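Local structure of beta-catenin homolog sys-1 (Caenorhabditis elegans, 3C2G) at residues Ile435-Asp438 and Ile439-Leu443; Ser462-Leu465 and Arg466-Leu470; Pro131-Lys134 and His135-Asn138; Val67-Pro70 and Ile71-Ala75; Tyr97-Gln100 and Val101-Phe105. The protein acts as a transcription coregulator of the Wnt signaling asymmetry pathway, binding the TCF factor POP-1 directly and activating or repressing target genes. All blocks are in the same frame, centred on the assembly; numbering follows the deposited sequence.

Contact 1 (Ile435-Asp438 and Ile439-Leu443); sequences IEID and ILKKL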
loop_
_atom_site.group_PDB
_atom_site.type_symbol
_atom_site.label_atom_id
_atom_site.label_comp_id
_atom_site.label_asym_id
_atom_site.label_seq_id
_atom_site.Cartn_x
_atom_site.Cartn_y
_atom_site.Cartn_z
ATOM N N ILE A 435 -15.269 -27.958 1.355
ATOM C CA ILE A 435 -15.774 -28.814 2.418
ATOM C C ILE A 435 -14.975 -30.097 2.631
ATOM O O ILE A 435 -15.371 -30.945 3.434
ATOM C CB ILE A 435 -17.311 -29.112 2.328
ATOM C CG1 ILE A 435 -17.735 -29.565 0.923
ATOM C CG2 ILE A 435 -18.129 -27.911 2.817
ATOM C CD1 ILE A 435 -17.519 -31.046 0.671
ATOM N N GLU A 436 -13.835 -30.241 1.957
ATOM C CA GLU A 436 -12.923 -31.349 2.265
ATOM C C GLU A 436 -12.403 -31.193 3.688
ATOM O O GLU A 436 -12.265 -30.073 4.169
ATOM C CB GLU A 436 -11.763 -31.407 1.280
ATOM C CG GLU A 436 -12.106 -32.019 -0.076
ATOM C CD GLU A 436 -10.926 -32.024 -1.037
ATOM O OE1 GLU A 436 -9.851 -31.486 -0.682
ATOM O OE2 GLU A 436 -11.070 -32.571 -2.151
ATOM N N ILE A 437 -12.105 -32.303 4.363
ATOM C CA ILE A 437 -11.836 -32.247 5.809
ATOM C C ILE A 437 -10.571 -31.493 6.197
ATOM O O ILE A 437 -10.518 -30.884 7.260
ATOM C CB ILE A 437 -11.827 -33.631 6.495
ATOM C CG1 ILE A 437 -10.837 -34.572 5.817
ATOM C CG2 ILE A 437 -13.220 -34.216 6.530
ATOM C CD1 ILE A 437 -10.337 -35.636 6.740
ATOM N N ASP A 438 -9.558 -31.531 5.342
ATOM C CA ASP A 438 -8.305 -30.869 5.659
ATOM C C ASP A 438 -8.447 -29.349 5.772
ATOM O O ASP A 438 -7.946 -28.765 6.723
ATOM C CB ASP A 438 -7.216 -31.249 4.657
ATOM C CG ASP A 438 -5.804 -30.991 5.190
ATOM O OD1 ASP A 438 -5.625 -30.733 6.413
ATOM O OD2 ASP A 438 -4.860 -31.052 4.370
ATOM N N ILE A 439 -9.135 -28.713 4.826
ATOM C CA ILE A 439 -9.300 -27.273 4.887
ATOM C C ILE A 439 -10.303 -26.835 5.967
ATOM O O ILE A 439 -10.129 -25.780 6.603
ATOM C CB ILE A 439 -9.601 -26.637 3.505
ATOM C CG1 ILE A 439 -9.180 -25.157 3.505
ATOM C CG2 ILE A 439 -11.065 -26.819 3.115
ATOM C CD1 ILE A 439 -9.084 -24.544 2.148
ATOM N N LEU A 440 -11.329 -27.649 6.200
ATOM C CA LEU A 440 -12.243 -27.395 7.317
ATOM C C LEU A 440 -11.486 -27.373 8.636
ATOM O O LEU A 440 -11.704 -26.492 9.458
ATOM C CB LEU A 440 -13.371 -28.431 7.379
ATOM C CG LEU A 440 -14.539 -28.268 6.399
ATOM C CD1 LEU A 440 -15.568 -29.355 6.645
ATOM C CD2 LEU A 440 -15.204 -26.901 6.476
ATOM N N LYS A 441 -10.604 -28.346 8.835
ATOM C CA LYS A 441 -9.827 -28.411 10.058
ATOM C C LYS A 441 -8.987 -27.150 10.232
ATOM O O LYS A 441 -8.994 -26.554 11.303
ATOM C CB LYS A 441 -8.943 -29.657 10.092
ATOM C CG LYS A 441 -9.651 -30.926 10.538
ATOM C CD LYS A 441 -8.684 -32.110 10.507
ATOM C CE LYS A 441 -9.418 -33.444 10.553
ATOM N NZ LYS A 441 -8.675 -34.480 11.354
ATOM N N LYS A 442 -8.298 -26.737 9.166
ATOM C CA LYS A 442 -7.451 -25.556 9.187
ATOM C C LYS A 442 -8.250 -24.276 9.419
ATOM O O LYS A 442 -7.823 -23.396 10.182
ATOM C CB LYS A 442 -6.626 -25.468 7.901
ATOM C CG LYS A 442 -5.592 -26.572 7.817
ATOM C CD LYS A 442 -4.715 -26.500 6.570
ATOM C CE LYS A 442 -3.443 -27.316 6.811
ATOM N NZ LYS A 442 -2.425 -27.107 5.753
ATOM N N LEU A 443 -9.416 -24.187 8.781
ATOM C CA LEU A 443 -10.266 -23.024 8.939
ATOM C C LEU A 443 -10.848 -22.943 10.327
ATOM O O LEU A 443 -10.954 -21.853 10.891
ATOM C CB LEU A 443 -11.375 -22.973 7.888
ATOM C CG LEU A 443 -10.947 -22.641 6.456
ATOM C CD1 LEU A 443 -12.159 -22.395 5.595
ATOM C CD2 LEU A 443 -9.988 -21.448 6.392
#
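The side chain of L440 lies along the backbone that leads into its own helix, with CD1 3.6 Å from I435 O and CG beside E436 O. Its CG stands anti to the carbonyl carbon (chi1 -78°), which lays the branched end over the residues leading into the helix. One residue earlier, I439 brings the CG2 branch to 3.6 Å from E436 O, so two aliphatic groups border the carbonyl that also receives L440 N in a hydrogen bond of 3.3 Å. This is the N-terminal turn of helix 437-448 in the all-helical armadillo domain, with E436 at the N-cap position; the carboxylate of E436 reaches back to a salt bridge with K433. The next two turn bonds run from K441 N to I437 O, 3.0 Å, and from K442 N to D438 O, 3.2 Å. Each lysine lays its CG methylene against the same carbonyl oxygen that its N-H uses. D438 and K442 cross at a slant without pairing, D438 OD2 remaining 4.8 Å from K442 NZ, and the ammonium instead bonds to S377 O. I439 packs on H373 and I376 of helix 368-377, whereas L440 leans on F468 of helix 457-472.

Contact 2 (Ser462-Leu465 and Arg466-Leu470); sequences STIL and RSFIL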
loop_
_atom_site.group_PDB
_atom_site.type_symbol
_atom_site.label_atom_id
_atom_site.label_comp_id
_atom_site.label_asym_id
_atom_site.label_seq_id
_atom_site.Cartn_x
_atom_site.Cartn_y
_atom_site.Cartn_z
ATOM N N SER A 462 -13.929 -13.028 11.425
ATOM C CA SER A 462 -15.181 -12.527 10.917
ATOM C C SER A 462 -15.425 -13.044 9.495
ATOM O O SER A 462 -16.541 -13.451 9.168
ATOM C CB SER A 462 -15.164 -11.004 10.945
ATOM O OG SER A 462 -16.422 -10.484 10.588
ATOM N N THR A 463 -14.375 -13.044 8.672
ATOM C CA THR A 463 -14.458 -13.451 7.260
ATOM C C THR A 463 -14.688 -14.956 7.129
ATOM O O THR A 463 -15.385 -15.412 6.228
ATOM C CB THR A 463 -13.170 -13.044 6.488
ATOM O OG1 THR A 463 -12.982 -11.631 6.598
ATOM C CG2 THR A 463 -13.251 -13.407 5.011
ATOM N N ILE A 464 -14.101 -15.724 8.036
ATOM C CA ILE A 464 -14.286 -17.166 8.043
ATOM C C ILE A 464 -15.750 -17.530 8.320
ATOM O O ILE A 464 -16.303 -18.418 7.662
ATOM C CB ILE A 464 -13.379 -17.845 9.065
ATOM C CG1 ILE A 464 -11.922 -17.788 8.596
ATOM C CG2 ILE A 464 -13.814 -19.294 9.288
ATOM C CD1 ILE A 464 -10.923 -18.205 9.657
ATOM N N LEU A 465 -16.373 -16.842 9.278
ATOM C CA LEU A 465 -17.759 -17.125 9.611
ATOM C C LEU A 465 -18.608 -16.906 8.374
ATOM O O LEU A 465 -19.509 -17.701 8.071
ATOM C CB LEU A 465 -18.260 -16.257 10.768
ATOM C CG LEU A 465 -17.575 -16.454 12.113
ATOM C CD1 LEU A 465 -18.133 -15.462 13.139
ATOM C CD2 LEU A 465 -17.706 -17.893 12.608
ATOM N N ARG A 466 -18.295 -15.831 7.657
ATOM C CA ARG A 466 -19.014 -15.484 6.445
ATOM C C ARG A 466 -18.862 -16.586 5.384
ATOM O O ARG A 466 -19.835 -16.978 4.741
ATOM C CB ARG A 466 -18.525 -14.139 5.910
ATOM C CG ARG A 466 -19.646 -13.211 5.509
ATOM C CD ARG A 466 -20.002 -13.355 4.071
ATOM N NE ARG A 466 -21.405 -13.026 3.829
ATOM C CZ ARG A 466 -21.810 -12.035 3.046
ATOM N NH1 ARG A 466 -20.906 -11.270 2.437
ATOM N NH2 ARG A 466 -23.107 -11.821 2.863
ATOM N N SER A 467 -17.646 -17.084 5.213
ATOM C CA SER A 467 -17.398 -18.175 4.284
ATOM C C SER A 467 -18.287 -19.395 4.558
ATOM O O SER A 467 -18.847 -19.961 3.628
ATOM C CB SER A 467 -15.917 -18.569 4.292
ATOM O OG SER A 467 -15.175 -17.629 3.540
ATOM N N PHE A 468 -18.397 -19.785 5.828
ATOM C CA PHE A 468 -19.224 -20.906 6.231
ATOM C C PHE A 468 -20.692 -20.620 5.973
ATOM O O PHE A 468 -21.408 -21.474 5.458
ATOM C CB PHE A 468 -18.997 -21.258 7.701
ATOM C CG PHE A 468 -17.724 -21.998 7.948
ATOM C CD1 PHE A 468 -17.468 -23.198 7.304
ATOM C CD2 PHE A 468 -16.772 -21.505 8.842
ATOM C CE1 PHE A 468 -16.267 -23.887 7.536
ATOM C CE2 PHE A 468 -15.568 -22.198 9.071
ATOM C CZ PHE A 468 -15.323 -23.380 8.419
ATOM N N ILE A 469 -21.131 -19.416 6.322
ATOM C CA ILE A 469 -22.480 -18.975 6.014
ATOM C C ILE A 469 -22.788 -19.197 4.531
ATOM O O ILE A 469 -23.754 -19.877 4.194
ATOM C CB ILE A 469 -22.700 -17.501 6.393
ATOM C CG1 ILE A 469 -22.727 -17.348 7.913
ATOM C CG2 ILE A 469 -23.998 -16.968 5.789
ATOM C CD1 ILE A 469 -22.539 -15.915 8.400
ATOM N N LEU A 470 -21.957 -18.648 3.653
ATOM C CA LEU A 470 -22.205 -18.738 2.218
ATOM C C LEU A 470 -22.067 -20.153 1.649
ATOM O O LEU A 470 -22.872 -20.565 0.812
ATOM C CB LEU A 470 -21.303 -17.775 1.457
ATOM C CG LEU A 470 -21.491 -16.295 1.791
ATOM C CD1 LEU A 470 -20.498 -15.430 1.002
ATOM C CD2 LEU A 470 -22.932 -15.844 1.558
#
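The shortest of the backbone bonds joining S462-L465 to R466-L470 runs from I469 N to L465 O, 2.9 Å. Those from S467 N to T463 O and from F468 N to I464 O are also well formed, while the fourth, from R466 N to S462 O, is weak. The hydroxyls of T463 and S467 find partners beyond these residues, T463 OG1 on E459 O one turn earlier and S467 OG on N406 OD1. Packing follows the same i to i+4 spacing. I464 and F468 lie side by side and point the same way, with I464 CG2 3.4 Å from F468 CE2; CG2 is the branch of I464 anti to the backbone N, and this carries it along the helix to the ring. F468 CD2 also sits 3.3 Å from I464 O. I469 instead folds back, CG1 lying 3.2 Å from L465 O. Were F468 replaced by an alanine, I464 CG2 is likely to lose its ring neighbour and a gap to open against L440 and L443. In the armadillo domain this part of helix 457-472 is enclosed on several sides: T463 and I464 pack on helix 388-409, F468 on helix 437-448, and L465 on helices 494-507 and 515-535.

Contact 3 (Pro131-Lys134 and His135-Asn138); sequences PHMK and HCAN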
loop_
_atom_site.group_PDB
_atom_site.type_symbol
_atom_site.label_atom_id
_atom_site.label_comp_id
_atom_site.label_asym_id
_atom_site.label_seq_id
_atom_site.Cartn_x
_atom_site.Cartn_y
_atom_site.Cartn_z
ATOM N N PRO A 131 30.157 17.403 -22.819
ATOM C CA PRO A 131 31.353 16.736 -22.291
ATOM C C PRO A 131 31.866 17.322 -20.971
ATOM O O PRO A 131 32.362 16.580 -20.118
ATOM C CB PRO A 131 32.394 16.945 -23.401
ATOM C CG PRO A 131 31.605 17.197 -24.632
ATOM C CD PRO A 131 30.376 17.920 -24.185
ATOM N N HIS A 132 31.743 18.635 -20.800
ATOM C CA HIS A 132 32.238 19.275 -19.582
ATOM C C HIS A 132 31.156 19.433 -18.533
ATOM O O HIS A 132 31.353 19.083 -17.372
ATOM C CB HIS A 132 32.889 20.617 -19.903
ATOM C CG HIS A 132 33.922 20.529 -20.974
ATOM N ND1 HIS A 132 33.695 20.967 -22.262
ATOM C CD2 HIS A 132 35.175 20.017 -20.962
ATOM C CE1 HIS A 132 34.774 20.747 -22.993
ATOM N NE2 HIS A 132 35.686 20.174 -22.227
HETATM N N MSE A 133 30.008 19.940 -18.958
HETATM C CA MSE A 133 28.914 20.247 -18.043
HETATM C C MSE A 133 28.237 19.050 -17.355
HETATM O O MSE A 133 27.701 19.203 -16.258
HETATM C CB MSE A 133 27.888 21.125 -18.747
HETATM C CG MSE A 133 28.338 22.572 -18.865
HETATM SE SE MSE A 133 28.544 23.426 -17.109
HETATM C CE MSE A 133 26.659 23.382 -16.591
ATOM N N LYS A 134 28.287 17.869 -17.971
ATOM C CA LYS A 134 27.681 16.667 -17.376
ATOM C C LYS A 134 28.228 16.376 -15.971
ATOM O O LYS A 134 27.517 15.863 -15.113
ATOM C CB LYS A 134 27.806 15.436 -18.304
ATOM C CG LYS A 134 29.176 14.718 -18.293
ATOM C CD LYS A 134 29.228 13.502 -19.225
ATOM C CE LYS A 134 29.199 13.923 -20.698
ATOM N NZ LYS A 134 29.547 12.822 -21.651
ATOM N N HIS A 135 29.485 16.733 -15.739
ATOM C CA HIS A 135 30.102 16.538 -14.431
ATOM C C HIS A 135 29.597 17.514 -13.371
ATOM O O HIS A 135 29.526 17.165 -12.199
ATOM C CB HIS A 135 31.621 16.578 -14.548
ATOM C CG HIS A 135 32.156 15.628 -15.568
ATOM N ND1 HIS A 135 32.119 14.260 -15.397
ATOM C CD2 HIS A 135 32.704 15.843 -16.788
ATOM C CE1 HIS A 135 32.638 13.674 -16.462
ATOM N NE2 HIS A 135 33.003 14.612 -17.321
ATOM N N CYS A 136 29.225 18.720 -13.792
ATOM C CA CYS A 136 28.564 19.677 -12.906
ATOM C C CYS A 136 27.174 19.203 -12.517
ATOM O O CYS A 136 26.807 19.238 -11.340
ATOM C CB CYS A 136 28.506 21.072 -13.541
ATOM S SG CYS A 136 30.133 21.864 -13.596
ATOM N N ALA A 137 26.417 18.754 -13.514
ATOM C CA ALA A 137 25.111 18.131 -13.304
ATOM C C ALA A 137 25.171 17.031 -12.250
ATOM O O ALA A 137 24.379 17.022 -11.300
ATOM C CB ALA A 137 24.590 17.571 -14.613
ATOM N N ASN A 138 26.121 16.114 -12.406
ATOM C CA ASN A 138 26.197 14.957 -11.521
ATOM C C ASN A 138 26.459 15.376 -10.093
ATOM O O ASN A 138 25.997 14.750 -9.147
ATOM C CB ASN A 138 27.262 13.961 -11.990
ATOM C CG ASN A 138 27.408 12.778 -11.041
ATOM O OD1 ASN A 138 28.472 12.578 -10.431
ATOM N ND2 ASN A 138 26.320 11.999 -10.881
#
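K134 places CG between its backbone N and carbonyl carbon (chi1 80°), while the ring of H135 is turned beside its own backbone N (chi1 -53°), and the two neighbouring side chains consequently run side by side. K134 CG then lies over the centre of the imidazole in a CH-pi contact, 3.9 Å from the centroid and only 6° off the ring normal. H132 O approaches the edge of the same ring, near its plane, and P131 O comes 3.4 Å from H135 CD2. These residues form the entry to helix 134-150 of the armadillo domain, where 131-133 already adopt helical backbone angles before the regular bonding starts. The first links are weak, from H135 N to H132 O and from C136 N to M133 O. M133 O also accepts A137 N at 3.1 Å, so one carbonyl serves two N-H groups, and N138 N to K134 O continues the series. Just ahead of the segment, D130 OD2 accepts the N-H groups of H132 and M133. On the inward side, selenomethionine M133 puts SE 4.2 Å from C136 SG; M133 packs on I71 and W78 and C136 on L82, all of helix 71-90.

Contact 4 (Val67-Pro70 and Ile71-Ala75); sequences VQLP and ISYYA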
loop_
_atom_site.group_PDB
_atom_site.type_symbol
_atom_site.label_atom_id
_atom_site.label_comp_id
_atom_site.label_asym_id
_atom_site.label_seq_id
_atom_site.Cartn_x
_atom_site.Cartn_y
_atom_site.Cartn_z
ATOM N N VAL A 67 31.603 39.331 -19.865
ATOM C CA VAL A 67 32.609 38.857 -20.826
ATOM C C VAL A 67 32.304 37.437 -21.286
ATOM O O VAL A 67 32.163 36.528 -20.463
ATOM C CB VAL A 67 34.053 38.873 -20.246
ATOM C CG1 VAL A 67 34.778 40.155 -20.629
ATOM C CG2 VAL A 67 34.053 38.653 -18.727
ATOM N N GLN A 68 32.207 37.251 -22.602
ATOM C CA GLN A 68 31.905 35.940 -23.178
ATOM C C GLN A 68 33.057 34.941 -22.986
ATOM O O GLN A 68 34.221 35.253 -23.253
ATOM C CB GLN A 68 31.509 36.062 -24.655
ATOM C CG GLN A 68 30.868 34.796 -25.232
ATOM C CD GLN A 68 29.616 34.354 -24.467
ATOM O OE1 GLN A 68 28.533 34.920 -24.645
ATOM N NE2 GLN A 68 29.765 33.333 -23.619
ATOM N N LEU A 69 32.708 33.743 -22.520
ATOM C CA LEU A 69 33.682 32.721 -22.143
ATOM C C LEU A 69 33.246 31.336 -22.617
ATOM O O LEU A 69 32.043 31.066 -22.697
ATOM C CB LEU A 69 33.863 32.717 -20.623
ATOM C CG LEU A 69 34.589 33.915 -19.997
ATOM C CD1 LEU A 69 34.220 34.101 -18.527
ATOM C CD2 LEU A 69 36.098 33.784 -20.173
ATOM N N PRO A 70 34.218 30.448 -22.925
ATOM C CA PRO A 70 33.877 29.089 -23.347
ATOM C C PRO A 70 33.262 28.267 -22.213
ATOM O O PRO A 70 33.519 28.529 -21.035
ATOM C CB PRO A 70 35.229 28.495 -23.742
ATOM C CG PRO A 70 36.227 29.251 -22.909
ATOM C CD PRO A 70 35.680 30.652 -22.879
ATOM N N ILE A 71 32.454 27.280 -22.590
ATOM C CA ILE A 71 31.808 26.364 -21.658
ATOM C C ILE A 71 32.855 25.652 -20.802
ATOM O O ILE A 71 32.624 25.399 -19.616
ATOM C CB ILE A 71 30.928 25.346 -22.425
ATOM C CG1 ILE A 71 29.737 26.061 -23.076
ATOM C CG2 ILE A 71 30.427 24.243 -21.515
ATOM C CD1 ILE A 71 29.288 25.453 -24.408
ATOM N N SER A 72 34.006 25.363 -21.406
ATOM C CA SER A 72 35.124 24.696 -20.723
ATOM C C SER A 72 35.501 25.462 -19.469
ATOM O O SER A 72 35.788 24.871 -18.427
ATOM C CB SER A 72 36.359 24.613 -21.634
ATOM O OG SER A 72 36.027 24.879 -22.990
ATOM N N TYR A 73 35.512 26.785 -19.587
ATOM C CA TYR A 73 35.868 27.634 -18.467
ATOM C C TYR A 73 34.838 27.503 -17.344
ATOM O O TYR A 73 35.189 27.216 -16.201
ATOM C CB TYR A 73 36.022 29.106 -18.890
ATOM C CG TYR A 73 36.120 30.002 -17.683
ATOM C CD1 TYR A 73 37.319 30.121 -16.980
ATOM C CD2 TYR A 73 34.997 30.671 -17.199
ATOM C CE1 TYR A 73 37.408 30.909 -15.847
ATOM C CE2 TYR A 73 35.071 31.460 -16.062
ATOM C CZ TYR A 73 36.282 31.579 -15.395
ATOM O OH TYR A 73 36.355 32.353 -14.268
ATOM N N TYR A 74 33.571 27.713 -17.682
ATOM C CA TYR A 74 32.509 27.682 -16.691
ATOM C C TYR A 74 32.372 26.323 -16.001
ATOM O O TYR A 74 32.141 26.267 -14.792
ATOM C CB TYR A 74 31.180 28.099 -17.313
ATOM C CG TYR A 74 31.017 29.582 -17.549
ATOM C CD1 TYR A 74 30.988 30.488 -16.481
ATOM C CD2 TYR A 74 30.852 30.082 -18.841
ATOM C CE1 TYR A 74 30.814 31.860 -16.696
ATOM C CE2 TYR A 74 30.674 31.452 -19.072
ATOM C CZ TYR A 74 30.659 32.334 -17.994
ATOM O OH TYR A 74 30.488 33.685 -18.228
ATOM N N ALA A 75 32.530 25.237 -16.753
ATOM C CA ALA A 75 32.479 23.891 -16.164
ATOM C C ALA A 75 33.572 23.694 -15.130
ATOM O O ALA A 75 33.359 23.050 -14.099
ATOM C CB ALA A 75 32.572 22.822 -17.230
#
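L69 fills the angle between the rings of Y73 and Y74, meeting each obliquely, at the point where an extended loop enters helix 71-90, one of the helices of the armadillo domain. Its isobutyl group is the bump and the two rings form the hollow. Both CB and CD1 of L69 touch both tyrosines; CD1 is nearest Y73 CE2, at 3.7 Å, and CB is nearest Y74 CE2. The two rings leave successive helix positions with different first torsions: Y73 holds CG anti to the backbone N (chi1 169°), whereas Y74 keeps it anti to the carbonyl carbon (chi1 -76°). Y73 CD2 nevertheless stands over one face of the Y74 ring, toward its rim. The pyrrolidine of P70, the N-cap residue, fits against the base of Y73, with CG 4.0 Å from Y73 CB, while its CB meets S72 OG. P70 O accepts two weak bonds, from Y73 N and from Y74 N. Without the aromatic ring, as with a serine at Y74, L69 CB would probably be left uncovered and W78 would lose its ring partner. Y73 is held at its far end, where OH bonds to P20 O of helix 20-37, a helix that also touches L69. At the outer end of the other ring, Y74 OH lies 3.8 Å from L69 CD1 while making a weak hydrogen bond with Q65 N.

Contact 5 (Tyr97-Gln100 and Val101-Phe105); sequences YIHQ and VVQMF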
loop_
_atom_site.group_PDB
_atom_site.type_symbol
_atom_site.label_atom_id
_atom_site.label_comp_id
_atom_site.label_asym_id
_atom_site.label_seq_id
_atom_site.Cartn_x
_atom_site.Cartn_y
_atom_site.Cartn_z
ATOM N N TYR A 97 25.663 24.109 10.765
ATOM C CA TYR A 97 25.487 25.338 9.987
ATOM C C TYR A 97 24.688 25.110 8.696
ATOM O O TYR A 97 24.573 26.006 7.853
ATOM C CB TYR A 97 26.854 25.977 9.700
ATOM C CG TYR A 97 27.731 26.056 10.935
ATOM C CD1 TYR A 97 27.526 27.048 11.892
ATOM C CD2 TYR A 97 28.743 25.127 11.154
ATOM C CE1 TYR A 97 28.310 27.117 13.037
ATOM C CE2 TYR A 97 29.535 25.183 12.295
ATOM C CZ TYR A 97 29.313 26.181 13.234
ATOM O OH TYR A 97 30.097 26.253 14.366
ATOM N N ILE A 98 24.108 23.919 8.580
ATOM C CA ILE A 98 23.431 23.476 7.361
ATOM C C ILE A 98 22.211 24.311 6.977
ATOM O O ILE A 98 21.851 24.377 5.797
ATOM C CB ILE A 98 23.104 21.951 7.412
ATOM C CG1 ILE A 98 22.850 21.391 6.004
ATOM C CG2 ILE A 98 21.979 21.635 8.405
ATOM C CD1 ILE A 98 24.120 21.035 5.250
ATOM N N HIS A 99 21.602 24.975 7.956
ATOM C CA HIS A 99 20.494 25.893 7.673
ATOM C C HIS A 99 20.915 27.057 6.782
ATOM O O HIS A 99 20.092 27.609 6.042
ATOM C CB HIS A 99 19.827 26.396 8.959
ATOM C CG HIS A 99 20.774 27.025 9.925
ATOM N ND1 HIS A 99 20.835 28.388 10.125
ATOM C CD2 HIS A 99 21.710 26.482 10.739
ATOM C CE1 HIS A 99 21.771 28.657 11.017
ATOM N NE2 HIS A 99 22.319 27.518 11.402
ATOM N N GLN A 100 22.197 27.417 6.831
ATOM C CA GLN A 100 22.733 28.465 5.955
ATOM C C GLN A 100 22.764 27.991 4.513
ATOM O O GLN A 100 22.454 28.769 3.598
ATOM C CB GLN A 100 24.123 28.930 6.402
ATOM C CG GLN A 100 24.137 29.702 7.724
ATOM C CD GLN A 100 25.525 30.145 8.140
ATOM O OE1 GLN A 100 25.965 29.872 9.254
ATOM N NE2 GLN A 100 26.224 30.833 7.245
ATOM N N VAL A 101 23.132 26.721 4.316
ATOM C CA VAL A 101 23.032 26.078 3.001
ATOM C C VAL A 101 21.592 26.138 2.473
ATOM O O VAL A 101 21.354 26.600 1.358
ATOM C CB VAL A 101 23.546 24.615 3.021
ATOM C CG1 VAL A 101 23.370 23.949 1.659
ATOM C CG2 VAL A 101 25.013 24.575 3.426
ATOM N N VAL A 102 20.638 25.707 3.293
ATOM C CA VAL A 102 19.223 25.725 2.922
ATOM C C VAL A 102 18.738 27.141 2.601
ATOM O O VAL A 102 17.980 27.335 1.641
ATOM C CB VAL A 102 18.337 25.096 4.031
ATOM C CG1 VAL A 102 16.841 25.187 3.680
ATOM C CG2 VAL A 102 18.747 23.645 4.290
ATOM N N GLN A 103 19.183 28.126 3.391
ATOM C CA GLN A 103 18.746 29.517 3.210
ATOM C C GLN A 103 19.177 30.107 1.875
ATOM O O GLN A 103 18.535 31.032 1.383
ATOM C CB GLN A 103 19.225 30.415 4.356
ATOM C CG GLN A 103 18.441 30.250 5.666
ATOM C CD GLN A 103 19.137 30.895 6.873
ATOM O OE1 GLN A 103 20.262 31.398 6.767
ATOM N NE2 GLN A 103 18.469 30.870 8.027
HETATM N N MSE A 104 20.256 29.570 1.297
HETATM C CA MSE A 104 20.729 29.994 -0.026
HETATM C C MSE A 104 19.703 29.726 -1.109
HETATM O O MSE A 104 19.681 30.399 -2.133
HETATM C CB MSE A 104 22.040 29.300 -0.399
HETATM C CG MSE A 104 23.242 29.707 0.458
HETATM SE SE MSE A 104 23.591 31.652 0.474
HETATM C CE MSE A 104 24.038 31.895 -1.410
ATOM N N PHE A 105 18.857 28.727 -0.882
ATOM C CA PHE A 105 17.864 28.337 -1.863
ATOM C C PHE A 105 16.642 29.238 -1.865
ATOM O O PHE A 105 15.870 29.244 -2.830
ATOM C CB PHE A 105 17.451 26.893 -1.643
ATOM C CG PHE A 105 18.422 25.906 -2.197
ATOM C CD1 PHE A 105 18.297 25.457 -3.511
ATOM C CD2 PHE A 105 19.467 25.420 -1.410
ATOM C CE1 PHE A 105 19.196 24.532 -4.023
ATOM C CE2 PHE A 105 20.365 24.502 -1.918
ATOM C CZ PHE A 105 20.233 24.057 -3.224
#
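Three i to i+4 backbone bonds tie Y97-Q100 to V101-F105: the shortest runs from Q103 N to H99 O at 2.8 Å, and the others from V102 N to I98 O and from M104 N to Q100 O. Q103 covers its acceptor further by bringing CG to 3.1 Å from H99 O, and its extended chain then runs alongside H99. The Q103 amide reaches the edge of the imidazole, NE2 4.0 Å from H99 ND1, with the two planes 87° apart. H99 is set there by a chi1 of 55°, which puts CG between the backbone N and the carbonyl carbon; the same torsion lays one ring face, near its rim, over Q100 CG. Elsewhere on the helix, I98 CD1 reaches across to V101 CG2, 4.1 Å away. V102 CG2 lies against I98 O, and selenomethionine M104 rests CG 3.4 Å from Q100 O. The buried amide of Q100 is satisfied outside this turn, its NE2 bonding to Q52 OE1 and P48 O. The short helix 98-103 thus sits in the armadillo domain between helix 47-62, which receives Q100 and M104, and helix 154-164, which receives I98, H99 and V102.

How the contacts relate
The five contacts fall into two groups on opposite sides of the chain's centre. Contact 1, at the start of helix 437-448, and contact 2, on the next helix, 457-472, have centres 13 Å apart and also meet where L443 CB packs 4.0 Å from F468 CZ. Contacts 3 and 4 are likewise 13 Å apart between centres; H132 CB touches A75 CB at 3.5 Å, and C136 SG lies against A75 O, so two helix entries pack together. Contact 5 belongs to the same N-terminal group but touches neither, its nearest atoms being about 11 Å from contact 3 and about 17 Å from contact 4. Contacts 1 and 4 lie farthest apart, 78 Å between centres, reflecting the elongated armadillo domain.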